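Local coordinates for non-toxic crystal protein (Bacillus thuringiensis, PDB 2D42) that is non-toxic and of unsettled function, but closely resembles the beta-pore-forming toxins in structure and belongs to the epsilon toxin and mosquitocidal toxin family, at residues I35-L40 with L169-S174; D91-G96 with G122-E127. One frame throughout, in Å; residues are numbered along the deposited sequence.

Contact 1: residues I35-L40 with L169-S174; sequences IRIAGL and LECVVS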
loop_
_atom_site.group_PDB
_atom_site.type_symbol
_atom_site.label_atom_id
_atom_site.label_comp_id
_atom_site.label_asym_id
_atom_site.label_seq_id
_atom_site.Cartn_x
_atom_site.Cartn_y
_atom_site.Cartn_z
ATOM N N ILE A 35 -22.674 -4.159 -6.829
ATOM C CA ILE A 35 -21.458 -4.822 -7.270
ATOM C C ILE A 35 -20.438 -4.174 -6.351
ATOM O O ILE A 35 -20.366 -2.955 -6.281
ATOM C CB ILE A 35 -21.120 -4.447 -8.721
ATOM C CG1 ILE A 35 -22.157 -5.057 -9.668
ATOM C CG2 ILE A 35 -19.709 -4.921 -9.071
ATOM C CD1 ILE A 35 -22.067 -4.533 -11.078
ATOM N N ARG A 36 -19.662 -4.966 -5.625
ATOM C CA ARG A 36 -18.706 -4.351 -4.730
ATOM C C ARG A 36 -17.349 -5.025 -4.674
ATOM O O ARG A 36 -17.175 -6.171 -5.080
ATOM C CB ARG A 36 -19.284 -4.260 -3.311
ATOM C CG ARG A 36 -19.265 -5.559 -2.537
ATOM C CD ARG A 36 -19.515 -5.321 -1.042
ATOM N NE ARG A 36 -20.816 -4.700 -0.794
ATOM C CZ ARG A 36 -20.996 -3.446 -0.382
ATOM N NH1 ARG A 36 -19.958 -2.649 -0.156
ATOM N NH2 ARG A 36 -22.225 -2.986 -0.194
ATOM N N ILE A 37 -16.397 -4.272 -4.140
ATOM C CA ILE A 37 -15.026 -4.708 -3.966
ATOM C C ILE A 37 -14.804 -4.653 -2.469
ATOM O O ILE A 37 -15.071 -3.627 -1.843
ATOM C CB ILE A 37 -14.054 -3.742 -4.690
ATOM C CG1 ILE A 37 -14.072 -4.039 -6.191
ATOM C CG2 ILE A 37 -12.647 -3.848 -4.093
ATOM C CD1 ILE A 37 -13.391 -2.974 -7.035
ATOM N N ALA A 38 -14.335 -5.758 -1.902
ATOM C CA ALA A 38 -14.095 -5.842 -0.467
ATOM C C ALA A 38 -12.862 -6.666 -0.123
ATOM O O ALA A 38 -12.320 -7.380 -0.971
ATOM C CB ALA A 38 -15.321 -6.455 0.221
ATOM N N GLY A 39 -12.436 -6.576 1.133
ATOM C CA GLY A 39 -11.289 -7.339 1.587
ATOM C C GLY A 39 -10.013 -7.002 0.839
ATOM O O GLY A 39 -9.240 -7.886 0.484
ATOM N N LEU A 40 -9.805 -5.720 0.580
ATOM C CA LEU A 40 -8.604 -5.262 -0.118
ATOM C C LEU A 40 -7.324 -5.746 0.570
ATOM O O LEU A 40 -7.142 -5.548 1.771
ATOM C CB LEU A 40 -8.597 -3.743 -0.155
ATOM C CG LEU A 40 -8.679 -2.988 -1.478
ATOM C CD1 LEU A 40 -9.244 -3.842 -2.594
ATOM C CD2 LEU A 40 -9.518 -1.752 -1.233
ATOM N N LEU A 169 -2.009 -7.870 -5.651
ATOM C CA LEU A 169 -3.194 -7.210 -5.120
ATOM C C LEU A 169 -4.362 -8.172 -5.121
ATOM O O LEU A 169 -4.595 -8.872 -6.101
ATOM C CB LEU A 169 -3.513 -5.964 -5.951
ATOM C CG LEU A 169 -2.327 -4.995 -6.092
ATOM C CD1 LEU A 169 -2.720 -3.833 -7.002
ATOM C CD2 LEU A 169 -1.896 -4.485 -4.708
ATOM N N GLU A 170 -5.092 -8.208 -4.012
ATOM C CA GLU A 170 -6.226 -9.114 -3.884
ATOM C C GLU A 170 -7.450 -8.440 -3.291
ATOM O O GLU A 170 -7.336 -7.442 -2.595
ATOM C CB GLU A 170 -5.838 -10.306 -3.005
ATOM C CG GLU A 170 -4.804 -11.220 -3.642
ATOM C CD GLU A 170 -4.256 -12.252 -2.675
ATOM O OE1 GLU A 170 -3.562 -13.179 -3.132
ATOM O OE2 GLU A 170 -4.509 -12.136 -1.460
ATOM N N CYS A 171 -8.622 -8.996 -3.592
ATOM C CA CYS A 171 -9.878 -8.491 -3.057
ATOM C C CYS A 171 -11.000 -9.442 -3.444
ATOM O O CYS A 171 -10.823 -10.316 -4.296
ATOM C CB CYS A 171 -10.178 -7.074 -3.574
ATOM S SG CYS A 171 -10.541 -6.900 -5.357
ATOM N N VAL A 172 -12.140 -9.290 -2.786
ATOM C CA VAL A 172 -13.301 -10.114 -3.072
ATOM C C VAL A 172 -14.290 -9.264 -3.868
ATOM O O VAL A 172 -14.535 -8.099 -3.537
ATOM C CB VAL A 172 -13.987 -10.592 -1.778
ATOM C CG1 VAL A 172 -15.264 -11.353 -2.118
ATOM C CG2 VAL A 172 -13.031 -11.470 -0.976
ATOM N N VAL A 173 -14.840 -9.848 -4.923
ATOM C CA VAL A 173 -15.810 -9.156 -5.755
ATOM C C VAL A 173 -17.126 -9.916 -5.662
ATOM O O VAL A 173 -17.155 -11.137 -5.823
ATOM C CB VAL A 173 -15.328 -9.099 -7.215
ATOM C CG1 VAL A 173 -16.444 -8.634 -8.133
ATOM C CG2 VAL A 173 -14.132 -8.155 -7.310
ATOM N N SER A 174 -18.206 -9.189 -5.396
ATOM C CA SER A 174 -19.522 -9.801 -5.262
ATOM C C SER A 174 -20.626 -8.767 -5.482
ATOM O O SER A 174 -20.348 -7.606 -5.764
ATOM C CB SER A 174 -19.663 -10.414 -3.862
ATOM O OG SER A 174 -19.476 -9.418 -2.868
#

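Contact 2: residues D91-G96 with G122-E127; sequences DGVTAG and GAVTNE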
loop_
_atom_site.group_PDB
_atom_site.type_symbol
_atom_site.label_atom_id
_atom_site.label_comp_id
_atom_site.label_asym_id
_atom_site.label_seq_id
_atom_site.Cartn_x
_atom_site.Cartn_y
_atom_site.Cartn_z
ATOM N N ASP A 91 -2.344 -4.081 -12.644
ATOM C CA ASP A 91 -3.541 -4.837 -12.995
ATOM C C ASP A 91 -4.520 -4.791 -11.830
ATOM O O ASP A 91 -4.291 -5.404 -10.780
ATOM C CB ASP A 91 -3.202 -6.289 -13.334
ATOM C CG ASP A 91 -2.322 -6.408 -14.575
ATOM O OD1 ASP A 91 -2.385 -5.504 -15.435
ATOM O OD2 ASP A 91 -1.588 -7.409 -14.696
ATOM N N GLY A 92 -5.606 -4.050 -12.016
ATOM C CA GLY A 92 -6.596 -3.929 -10.966
ATOM C C GLY A 92 -8.030 -4.143 -11.419
ATOM O O GLY A 92 -8.297 -4.678 -12.494
ATOM N N VAL A 93 -8.962 -3.703 -10.582
ATOM C CA VAL A 93 -10.377 -3.858 -10.868
ATOM C C VAL A 93 -11.142 -2.734 -10.185
ATOM O O VAL A 93 -10.657 -2.158 -9.212
ATOM C CB VAL A 93 -10.883 -5.230 -10.355
ATOM C CG1 VAL A 93 -10.679 -5.338 -8.840
ATOM C CG2 VAL A 93 -12.360 -5.415 -10.721
ATOM N N THR A 94 -12.322 -2.408 -10.707
ATOM C CA THR A 94 -13.151 -1.352 -10.124
ATOM C C THR A 94 -14.630 -1.536 -10.438
ATOM O O THR A 94 -14.999 -2.089 -11.478
ATOM C CB THR A 94 -12.733 0.052 -10.631
ATOM O OG1 THR A 94 -13.511 1.054 -9.963
ATOM C CG2 THR A 94 -12.957 0.170 -12.126
ATOM N N ALA A 95 -15.471 -1.059 -9.528
ATOM C CA ALA A 95 -16.910 -1.132 -9.691
ATOM C C ALA A 95 -17.404 0.274 -10.020
ATOM O O ALA A 95 -18.601 0.562 -9.942
ATOM C CB ALA A 95 -17.564 -1.637 -8.405
ATOM N N GLY A 96 -16.470 1.150 -10.381
ATOM C CA GLY A 96 -16.841 2.513 -10.720
ATOM C C GLY A 96 -16.499 3.551 -9.666
ATOM O O GLY A 96 -16.671 4.748 -9.896
ATOM N N GLY A 122 -2.865 2.579 -1.333
ATOM C CA GLY A 122 -2.989 2.359 -2.757
ATOM C C GLY A 122 -4.421 2.038 -3.137
ATOM O O GLY A 122 -5.253 1.729 -2.279
ATOM N N ALA A 123 -4.708 2.119 -4.429
ATOM C CA ALA A 123 -6.043 1.844 -4.933
ATOM C C ALA A 123 -5.927 0.795 -6.022
ATOM O O ALA A 123 -5.150 0.954 -6.964
ATOM C CB ALA A 123 -6.663 3.128 -5.496
ATOM N N VAL A 124 -6.682 -0.289 -5.883
ATOM C CA VAL A 124 -6.650 -1.345 -6.888
ATOM C C VAL A 124 -7.560 -0.914 -8.034
ATOM O O VAL A 124 -7.604 -1.561 -9.079
ATOM C CB VAL A 124 -7.183 -2.691 -6.320
ATOM C CG1 VAL A 124 -8.689 -2.589 -6.036
ATOM C CG2 VAL A 124 -6.901 -3.818 -7.304
ATOM N N THR A 125 -8.256 0.202 -7.826
ATOM C CA THR A 125 -9.222 0.728 -8.788
ATOM C C THR A 125 -8.712 1.645 -9.887
ATOM O O THR A 125 -9.479 2.032 -10.771
ATOM C CB THR A 125 -10.357 1.463 -8.061
ATOM O OG1 THR A 125 -9.810 2.536 -7.287
ATOM C CG2 THR A 125 -11.104 0.507 -7.141
ATOM N N ASN A 126 -7.437 2.012 -9.834
ATOM C CA ASN A 126 -6.875 2.867 -10.868
ATOM C C ASN A 126 -5.358 2.705 -10.928
ATOM O O ASN A 126 -4.759 2.057 -10.070
ATOM C CB ASN A 126 -7.258 4.332 -10.616
ATOM C CG ASN A 126 -6.603 4.901 -9.377
ATOM O OD1 ASN A 126 -5.374 4.972 -9.292
ATOM N ND2 ASN A 126 -7.417 5.316 -8.412
ATOM N N GLU A 127 -4.734 3.290 -11.941
ATOM C CA GLU A 127 -3.296 3.161 -12.089
ATOM C C GLU A 127 -2.529 4.400 -11.664
ATOM O O GLU A 127 -1.393 4.600 -12.090
ATOM C CB GLU A 127 -2.953 2.807 -13.538
ATOM C CG GLU A 127 -3.538 1.480 -13.996
ATOM C CD GLU A 127 -3.216 1.165 -15.446
ATOM O OE1 GLU A 127 -2.021 1.177 -15.803
ATOM O OE2 GLU A 127 -4.151 0.895 -16.227
#

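Contact 1: residues I35-L40 with L169-S174
Arg36-Ala38 and Val172-Ser174 lie antiparallel, the short axes of 36-38 and 169-174 at 143° and 4.7 Å apart at closest approach, with Arg36-Ser174 and Ala38-Val172 as hydrogen-bonded pairs flanking the non-hydrogen-bonded pair Ile37-Val173. Each hydrogen-bonded pair exchanges two backbone bonds. The two shortest are Arg36 N to Ser174 O at 2.7 Å and Val172 N to Ala38 O at 2.6 Å, the latter almost straight at 177°. Between the pairs, Val173 CA brings its hydrogen to Arg36 O.

On the face carrying Arg36, Ala38, Val172 and Ser174, the Arg36 methylene CG lies 3.9 Å from Ser174 OG, so it is the aliphatic base of the arginine that meets the serine. The other face is apolar. Ile37 holds CG2 anti to its backbone N, which turns that methyl to Cys171 SG at 3.9 Å, while its CG1 lies more loosely against Val173 CG2. Cys171 is approached twice, because Leu40 CD1 also rests on its CB at 3.5 Å. Gly39, with positive phi, turns the chain; the first bond of the Leu40 side chain points away from 169-174, but its end comes back toward Cys171. Val93 of strand 71-94 packs against both Ile37 and Cys171, and Phe222 of strand 219-244 also touches Cys171.

On the long strand, one residue before Cys171, Glu170 is held from outside the pair by a salt bridge from its OE1 to Arg43. A short edge strand laid antiparallel on the long strand 150-185 is in keeping with the elongated, strand-rich fold of the aerolysin-like toxins.

Contact 2: residues D91-G96 with G122-E127
Val124 and Thr125, in the loop between strands 114-122 and 129-146, dock against the last residues of strand 71-94, Gly92 to Thr94, in a buried strand-to-loop contact. One backbone hydrogen bond joins them, Val93 N to Val124 O at 2.9 Å. It is bent, with 140° at the hydrogen, and the donor sits well off the carbonyl plane. Because Gly92 has no side chain, the same oxygen can also lie 3.2 Å from Gly92 CA and take a CA-H...O contact. The Val93 carbonyl is met by Thr125 instead: Thr125 CA approaches Val93 O at 3.3 Å, and its methyl CG2 lies against the same oxygen.

In the sheet, Gly92 and Thr94 both bond through their backbones to Ile3 of strand 2-4, and respectively to Ala1 and Leu5 at its two ends, whereas the intervening Val93 turns its N-H to the loop, the alternation expected of an extended strand. Asp91 is hydrogen-bonded through its backbone to Glu225 of strand 219-244. Thr94 then ends the strand with an ST turn, its OG1 accepting from Gly96 N at 3.0 Å; setting OG1 anti to the backbone N (chi1 -176°) carries the hydroxyl there.

Thr94 and Thr125 meet with their side chains crossing at about a right angle, Thr94 OG1 standing 3.7 Å from Thr125 CB. The Thr125 hydroxyl is used elsewhere, in hydrogen bonds with Asn98 OD1 and Ile99 N. Val124 lays its CG2 methyl on Gly92 CA at 3.7 Å and reaches Val93 CG1 more distantly, while Phe222 of strand 219-244 packs against both valines.

How the contacts relate
From the N terminus the chain first lays down 35-40, then 91-96, then 122-127, and only later 169-174. Contact 2 therefore closes a short excursion containing strand 101-109 and strand 114-122, and contact 1 closes a much wider one that encloses it; the two do not cross. Their centres are 10 Å apart and they touch directly. Ile37 CD1 packs on Thr94 CA at 3.5 Å, and Leu40 CD1 on Val124 CG1 at 3.7 Å, so the apolar side of 35-40 faces contact 2. Together they join an edge strand, the end of strand 71-94 and the loop leaving the three-stranded sheet.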